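Long-range contact in insecticyanin-A (Manduca sexta, PDB 1Z24), which binds the bile pigment biliverdin IX gamma and, mixed with lipoprotein-bound carotenes, gives hornworms their green camouflage: residues Gln85-Met90 and Val102-Ala107. Residues are numbered along the deposited sequence; the frame is centred on the assembly and turned at random.
Sequences QGKYVM and VPWVLA. With BLV (biliverdin IX gamma chromophore), chain B.
Lys-87 lies flat along the indole of Trp-104, its CE over the middle of the six-membered ring, 3.6 Å from that centroid in a CH-pi contact. NZ stays above the same face as a cation-pi partner, 3.8 Å from the centroid. With CG anti to the backbone N (chi1 -160°) and a bend at chi3, the lysine chain runs beside the tryptophan in the same direction; its ammonium also forms a salt bridge with Asp-79. The two lengths run antiparallel in the hairpin of strands 88-94 and 97-108, part of the lipocalin barrel, and are bridged once, Lys-87 opposite Trp-104. Val-105 N donates a nearly straight 2.8 Å bond to Gly-86 O, whereas the bond from Tyr-88 N to Pro-103 O is weak. Across the sheet, the Pro-103 and Tyr-88 side chains cross at about a right angle, with CD over one ring face, offset toward the rim, in a CH-pi contact. Val-105 CG2 meets the ring edge 3.7 Å from CE2, and together they probably limit its rotation. Bonds to Tyr-48 and Asn-116 hold the phenol OH. Met-90 CE, turned by the bend at chi3, packs beside Pro-103, touching Pro-103 CG and BLV CHB, each at 3.8 Å. The hairpin thus has two chemistries: a charged, aromatic side, and a largely apolar one, the Tyr-88 hydroxyl excepted, that presents Met-90 and Pro-103 to the bilin by van der Waals contact.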
loop_
_atom_site.group_PDB
_atom_site.type_symbol
_atom_site.label_atom_id
_atom_site.label_comp_id
_atom_site.label_asym_id
_atom_site.label_seq_id
_atom_site.Cartn_x
_atom_site.Cartn_y
_atom_site.Cartn_z
ATOM N N GLN A 85 -6.406 5.815 -19.112
ATOM C CA GLN A 85 -5.407 4.932 -18.479
ATOM C C GLN A 85 -5.466 3.492 -19.008
ATOM O O GLN A 85 -6.453 3.070 -19.657
ATOM C CB GLN A 85 -5.457 4.975 -16.955
ATOM C CG GLN A 85 -5.030 6.323 -16.315
ATOM C CD GLN A 85 -5.653 6.359 -14.943
ATOM O OE1 GLN A 85 -6.278 5.371 -14.532
ATOM N NE2 GLN A 85 -5.507 7.436 -14.223
ATOM N N GLY A 86 -4.423 2.688 -18.745
ATOM C CA GLY A 86 -4.439 1.311 -19.264
ATOM C C GLY A 86 -5.100 0.306 -18.358
ATOM O O GLY A 86 -4.511 -0.280 -17.410
ATOM N N LYS A 87 -6.355 0.146 -18.667
ATOM C CA LYS A 87 -7.209 -0.745 -17.940
ATOM C C LYS A 87 -8.235 -1.265 -18.922
ATOM O O LYS A 87 -8.918 -0.489 -19.610
ATOM C CB LYS A 87 -7.771 0.078 -16.758
ATOM C CG LYS A 87 -8.285 -0.825 -15.648
ATOM C CD LYS A 87 -9.062 -0.069 -14.572
ATOM C CE LYS A 87 -8.236 0.928 -13.783
ATOM N NZ LYS A 87 -9.054 1.543 -12.702
ATOM N N TYR A 88 -8.338 -2.589 -19.022
ATOM C CA TYR A 88 -9.270 -3.183 -19.954
ATOM C C TYR A 88 -10.049 -4.352 -19.376
ATOM O O TYR A 88 -9.698 -4.968 -18.367
ATOM C CB TYR A 88 -8.542 -3.473 -21.310
ATOM C CG TYR A 88 -7.455 -4.504 -21.212
ATOM C CD1 TYR A 88 -7.716 -5.869 -21.424
ATOM C CD2 TYR A 88 -6.164 -4.115 -20.833
ATOM C CE1 TYR A 88 -6.709 -6.843 -21.358
ATOM C CE2 TYR A 88 -5.149 -5.067 -20.737
ATOM C CZ TYR A 88 -5.424 -6.412 -21.003
ATOM O OH TYR A 88 -4.397 -7.315 -20.870
ATOM N N VAL A 89 -11.136 -4.659 -20.042
ATOM C CA VAL A 89 -11.990 -5.748 -19.612
ATOM C C VAL A 89 -12.087 -6.802 -20.691
ATOM O O VAL A 89 -12.237 -6.446 -21.856
ATOM C CB VAL A 89 -13.407 -5.222 -19.436
ATOM C CG1 VAL A 89 -14.350 -6.344 -18.908
ATOM C CG2 VAL A 89 -13.350 -3.920 -18.611
ATOM N N MET A 90 -11.985 -8.075 -20.257
ATOM C CA MET A 90 -12.070 -9.246 -21.094
ATOM C C MET A 90 -13.288 -9.989 -20.620
ATOM O O MET A 90 -13.404 -10.301 -19.445
ATOM C CB MET A 90 -10.843 -10.102 -20.926
ATOM C CG MET A 90 -9.620 -9.327 -21.412
ATOM S SD MET A 90 -8.189 -10.451 -21.445
ATOM C CE MET A 90 -7.892 -10.823 -19.663
ATOM N N VAL A 102 -10.329 -7.957 -15.476
ATOM C CA VAL A 102 -9.791 -6.654 -15.606
ATOM C C VAL A 102 -8.326 -6.470 -15.292
ATOM O O VAL A 102 -7.996 -6.113 -14.166
ATOM C CB VAL A 102 -10.648 -5.674 -14.722
ATOM C CG1 VAL A 102 -10.189 -4.231 -14.920
ATOM C CG2 VAL A 102 -12.143 -5.733 -14.985
ATOM N N PRO A 103 -7.459 -6.639 -16.273
ATOM C CA PRO A 103 -6.057 -6.419 -15.997
ATOM C C PRO A 103 -5.702 -4.925 -16.034
ATOM O O PRO A 103 -6.218 -4.137 -16.814
ATOM C CB PRO A 103 -5.311 -7.082 -17.144
ATOM C CG PRO A 103 -6.366 -7.814 -17.972
ATOM C CD PRO A 103 -7.665 -7.098 -17.677
ATOM N N TRP A 104 -4.821 -4.532 -15.173
ATOM C CA TRP A 104 -4.387 -3.172 -15.145
ATOM C C TRP A 104 -2.987 -3.164 -15.771
ATOM O O TRP A 104 -2.139 -3.965 -15.410
ATOM C CB TRP A 104 -4.167 -2.659 -13.676
ATOM C CG TRP A 104 -5.456 -2.543 -12.935
ATOM C CD1 TRP A 104 -6.477 -3.450 -12.992
ATOM C CD2 TRP A 104 -5.866 -1.522 -12.025
ATOM N NE1 TRP A 104 -7.513 -3.048 -12.190
ATOM C CE2 TRP A 104 -7.144 -1.867 -11.548
ATOM C CE3 TRP A 104 -5.251 -0.397 -11.510
ATOM C CZ2 TRP A 104 -7.823 -1.082 -10.585
ATOM C CZ3 TRP A 104 -5.907 0.404 -10.600
ATOM C CH2 TRP A 104 -7.171 0.044 -10.121
ATOM N N VAL A 105 -2.729 -2.258 -16.698
ATOM C CA VAL A 105 -1.422 -2.165 -17.335
ATOM C C VAL A 105 -0.616 -1.113 -16.610
ATOM O O VAL A 105 -0.889 0.094 -16.705
ATOM C CB VAL A 105 -1.524 -1.771 -18.841
ATOM C CG1 VAL A 105 -0.131 -1.858 -19.564
ATOM C CG2 VAL A 105 -2.430 -2.837 -19.455
ATOM N N LEU A 106 0.379 -1.581 -15.861
ATOM C CA LEU A 106 1.223 -0.654 -15.122
ATOM C C LEU A 106 2.187 0.107 -16.025
ATOM O O LEU A 106 2.491 1.278 -15.820
ATOM C CB LEU A 106 2.104 -1.441 -14.136
ATOM C CG LEU A 106 1.334 -2.221 -13.096
ATOM C CD1 LEU A 106 2.228 -2.607 -11.914
ATOM C CD2 LEU A 106 0.124 -1.404 -12.688
ATOM N N ALA A 107 2.697 -0.578 -17.025
ATOM C CA ALA A 107 3.643 0.023 -17.971
ATOM C C ALA A 107 3.865 -0.837 -19.223
ATOM O O ALA A 107 3.782 -2.057 -19.201
ATOM C CB ALA A 107 5.014 -0.029 -17.320
HETATM N NA BLV B . -6.594 -13.837 -15.547
HETATM C C1A BLV B . -7.360 -13.930 -14.433
HETATM C C2A BLV B . -7.701 -12.642 -13.852
HETATM C C3A BLV B . -7.121 -11.714 -14.665
HETATM C C4A BLV B . -6.422 -12.478 -15.716
HETATM C CMA BLV B . -7.070 -10.145 -14.529
HETATM O OA BLV B . -7.726 -14.995 -13.986
HETATM C CAA BLV B . -8.465 -12.424 -12.610
HETATM C CBA BLV B . -7.465 -12.732 -11.535
HETATM C CGA BLV B . -8.182 -12.742 -10.186
HETATM O O1A BLV B . -8.103 -11.824 -9.416
HETATM O O2A BLV B . -8.868 -13.676 -9.909
HETATM C CHB BLV B . -5.671 -11.868 -16.719
HETATM N NB BLV B . -4.927 -13.766 -18.068
HETATM C C1B BLV B . -4.824 -12.460 -17.641
HETATM C C2B BLV B . -3.743 -11.782 -18.311
HETATM C C3B BLV B . -3.204 -12.686 -19.129
HETATM C C4B BLV B . -3.945 -13.941 -18.960
HETATM C CMB BLV B . -3.331 -10.330 -18.122
HETATM C CAB BLV B . -2.034 -12.467 -20.041
HETATM C CBB BLV B . -1.156 -13.522 -20.072
HETATM C CHC BLV B . -3.683 -15.100 -19.704
HETATM N NC BLV B . -5.169 -16.833 -18.892
HETATM C C1C BLV B . -4.333 -16.295 -19.813
HETATM C C2C BLV B . -4.161 -17.193 -20.967
HETATM C C3C BLV B . -4.905 -18.291 -20.823
HETATM C C4C BLV B . -5.565 -18.064 -19.474
HETATM C CMC BLV B . -3.376 -16.860 -22.147
HETATM C CAC BLV B . -5.121 -19.562 -21.667
HETATM C CBC BLV B . -6.263 -20.281 -21.555
HETATM C CHD BLV B . -6.407 -19.017 -18.802
HETATM N ND BLV B . -7.951 -17.440 -17.689
HETATM C C1D BLV B . -7.504 -18.755 -18.004
HETATM C C2D BLV B . -8.415 -19.764 -17.380
HETATM C C3D BLV B . -9.392 -19.072 -16.701
HETATM C C4D BLV B . -9.084 -17.670 -16.918
HETATM C CMD BLV B . -8.310 -21.258 -17.433
HETATM O OD BLV B . -9.761 -16.775 -16.472
HETATM C CAD BLV B . -10.521 -19.645 -15.941
HETATM C CBD BLV B . -11.770 -19.523 -16.792
HETATM C CGD BLV B . -13.059 -19.906 -15.976
HETATM O O1D BLV B . -13.489 -21.013 -16.034
HETATM O O2D BLV B . -13.620 -19.099 -15.259
#